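Local coordinates for protein restriction endonuclease AspBHI (Azoarcus sp., PDB 4OC8) that probably binds modified DNA and cleaves it, as a tetrameric modification-dependent restriction endonuclease, at residues Val298-Ala304 against Arg328-Val334. Residues are numbered along the deposited sequence; the frame is centred on the assembly and turned at random.
Sequences VDFALEA and REFGVLV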
# COMPACT_ATOMS: atom_id res chain seq x y z
N VAL A 298 -5.52 -6.81 -3.51
CA VAL A 298 -5.68 -7.60 -2.30
C VAL A 298 -7.00 -7.19 -1.67
O VAL A 298 -7.38 -6.02 -1.74
CB VAL A 298 -4.52 -7.35 -1.32
CG1 VAL A 298 -3.22 -7.90 -1.89
CG2 VAL A 298 -4.39 -5.87 -1.00
N ASP A 299 -7.71 -8.14 -1.08
CA ASP A 299 -8.98 -7.80 -0.45
C ASP A 299 -8.83 -7.67 1.06
O ASP A 299 -7.99 -8.34 1.67
CB ASP A 299 -10.07 -8.82 -0.82
CG ASP A 299 -9.60 -10.26 -0.69
OD1 ASP A 299 -8.56 -10.51 -0.04
OD2 ASP A 299 -10.29 -11.16 -1.23
N PHE A 300 -9.63 -6.80 1.66
CA PHE A 300 -9.64 -6.70 3.12
C PHE A 300 -11.06 -6.66 3.67
O PHE A 300 -11.99 -6.26 2.99
CB PHE A 300 -8.85 -5.49 3.60
CG PHE A 300 -9.39 -4.17 3.14
CD1 PHE A 300 -9.04 -3.66 1.89
CD2 PHE A 300 -10.23 -3.43 3.94
CE1 PHE A 300 -9.53 -2.45 1.46
CE2 PHE A 300 -10.73 -2.21 3.51
CZ PHE A 300 -10.38 -1.72 2.27
N ALA A 301 -11.21 -7.07 4.93
CA ALA A 301 -12.51 -7.00 5.58
C ALA A 301 -12.56 -5.77 6.48
O ALA A 301 -11.62 -5.49 7.20
CB ALA A 301 -12.78 -8.26 6.38
N LEU A 302 -13.68 -5.05 6.43
CA LEU A 302 -13.86 -3.86 7.25
C LEU A 302 -14.77 -4.15 8.44
O LEU A 302 -15.76 -4.88 8.32
CB LEU A 302 -14.44 -2.73 6.40
CG LEU A 302 -14.66 -1.38 7.08
CD1 LEU A 302 -13.36 -0.83 7.62
CD2 LEU A 302 -15.29 -0.39 6.11
N GLU A 303 -14.43 -3.59 9.59
CA GLU A 303 -15.26 -3.72 10.79
C GLU A 303 -15.30 -2.36 11.46
O GLU A 303 -14.27 -1.78 11.76
CB GLU A 303 -14.68 -4.76 11.75
CG GLU A 303 -15.48 -4.93 13.04
CD GLU A 303 -16.76 -5.74 12.86
OE1 GLU A 303 -16.74 -6.73 12.10
OE2 GLU A 303 -17.78 -5.39 13.49
N ALA A 304 -16.51 -1.85 11.69
CA ALA A 304 -16.65 -0.51 12.25
C ALA A 304 -17.47 -0.54 13.53
O ALA A 304 -18.64 -0.92 13.53
CB ALA A 304 -17.27 0.42 11.24
N ARG A 328 -9.31 -13.54 3.19
CA ARG A 328 -8.84 -12.24 2.72
C ARG A 328 -7.47 -11.92 3.30
O ARG A 328 -7.04 -12.52 4.29
CB ARG A 328 -9.85 -11.16 3.07
CG ARG A 328 -11.28 -11.55 2.71
CD ARG A 328 -12.10 -10.38 2.23
NE ARG A 328 -13.03 -10.79 1.18
CZ ARG A 328 -14.22 -11.32 1.41
NH1 ARG A 328 -14.64 -11.51 2.65
NH2 ARG A 328 -15.00 -11.67 0.39
N GLU A 329 -6.76 -10.99 2.66
CA GLU A 329 -5.38 -10.69 3.03
C GLU A 329 -5.28 -10.03 4.39
O GLU A 329 -4.42 -10.39 5.19
CB GLU A 329 -4.73 -9.81 1.96
CG GLU A 329 -4.97 -10.27 0.54
CD GLU A 329 -4.49 -11.68 0.27
OE1 GLU A 329 -3.52 -12.12 0.93
OE2 GLU A 329 -5.09 -12.35 -0.60
N PHE A 330 -6.16 -9.07 4.65
CA PHE A 330 -6.15 -8.39 5.94
C PHE A 330 -7.50 -7.80 6.36
O PHE A 330 -8.50 -7.94 5.65
CB PHE A 330 -5.05 -7.32 5.97
CG PHE A 330 -5.29 -6.17 5.03
CD1 PHE A 330 -5.03 -6.31 3.67
CD2 PHE A 330 -5.75 -4.96 5.50
CE1 PHE A 330 -5.24 -5.26 2.80
CE2 PHE A 330 -5.96 -3.90 4.64
CZ PHE A 330 -5.70 -4.05 3.29
N GLY A 331 -7.52 -7.15 7.52
CA GLY A 331 -8.72 -6.50 8.01
C GLY A 331 -8.44 -5.13 8.61
O GLY A 331 -7.37 -4.90 9.16
N VAL A 332 -9.40 -4.22 8.48
CA VAL A 332 -9.32 -2.91 9.10
C VAL A 332 -10.44 -2.77 10.12
O VAL A 332 -11.59 -3.09 9.84
CB VAL A 332 -9.47 -1.76 8.07
CG1 VAL A 332 -9.15 -0.42 8.72
CG2 VAL A 332 -8.58 -1.98 6.87
N LEU A 333 -10.09 -2.30 11.32
CA LEU A 333 -11.07 -2.06 12.36
C LEU A 333 -11.08 -0.60 12.73
O LEU A 333 -10.13 -0.10 13.33
CB LEU A 333 -10.76 -2.90 13.60
CG LEU A 333 -11.69 -2.65 14.80
CD1 LEU A 333 -12.32 -3.94 15.26
CD2 LEU A 333 -10.94 -1.98 15.94
N VAL A 334 -12.14 0.10 12.36
CA VAL A 334 -12.30 1.50 12.70
C VAL A 334 -13.21 1.64 13.92
O VAL A 334 -14.26 1.02 13.97
CB VAL A 334 -12.87 2.31 11.52
CG1 VAL A 334 -13.06 3.77 11.91
CG2 VAL A 334 -11.95 2.18 10.31
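Phe-300 CB sits squarely over the centre of the Phe-330 ring, 3.4 Å from its centroid. The two residues pair in register on one face of the sheet, and matching first torsions (chi1 62° and 66°) turn their rings the same way, side by side. The rings are close to parallel (20°) but offset, with little overlap. Val-298 CG2 meets the edge of the Phe-330 ring at CE1, and Val-332 CG2 packs on Phe-300 CD2 at 3.7 Å. With an alanine in place of Phe-330, Phe-300 CB and Val-298 CG2 would probably lose their aromatic partner and a gap would open beside them. Four backbone hydrogen bonds form a parallel ladder here, from Ala-301 N to Phe-330 O (2.9 Å) through to Val-334 N to Glu-303 O (2.9 Å).

The partly exposed end is looser. Asp-299 OD1 takes a hydrogen bond from Glu-329 N at 3.3 Å. Asp-299 OD2 reaches Arg-328 NE in a long salt bridge (3.7 Å) and has a second weak, long partner in Arg-286. On the face opposite the two phenylalanines, Glu-303 bends at chi2 and turns its carboxylate to Arg-320 and Arg-324 of helix 315-324. That helix links the two strands, giving a beta-alpha-beta crossover in the PD-(D/E)XK nuclease domain.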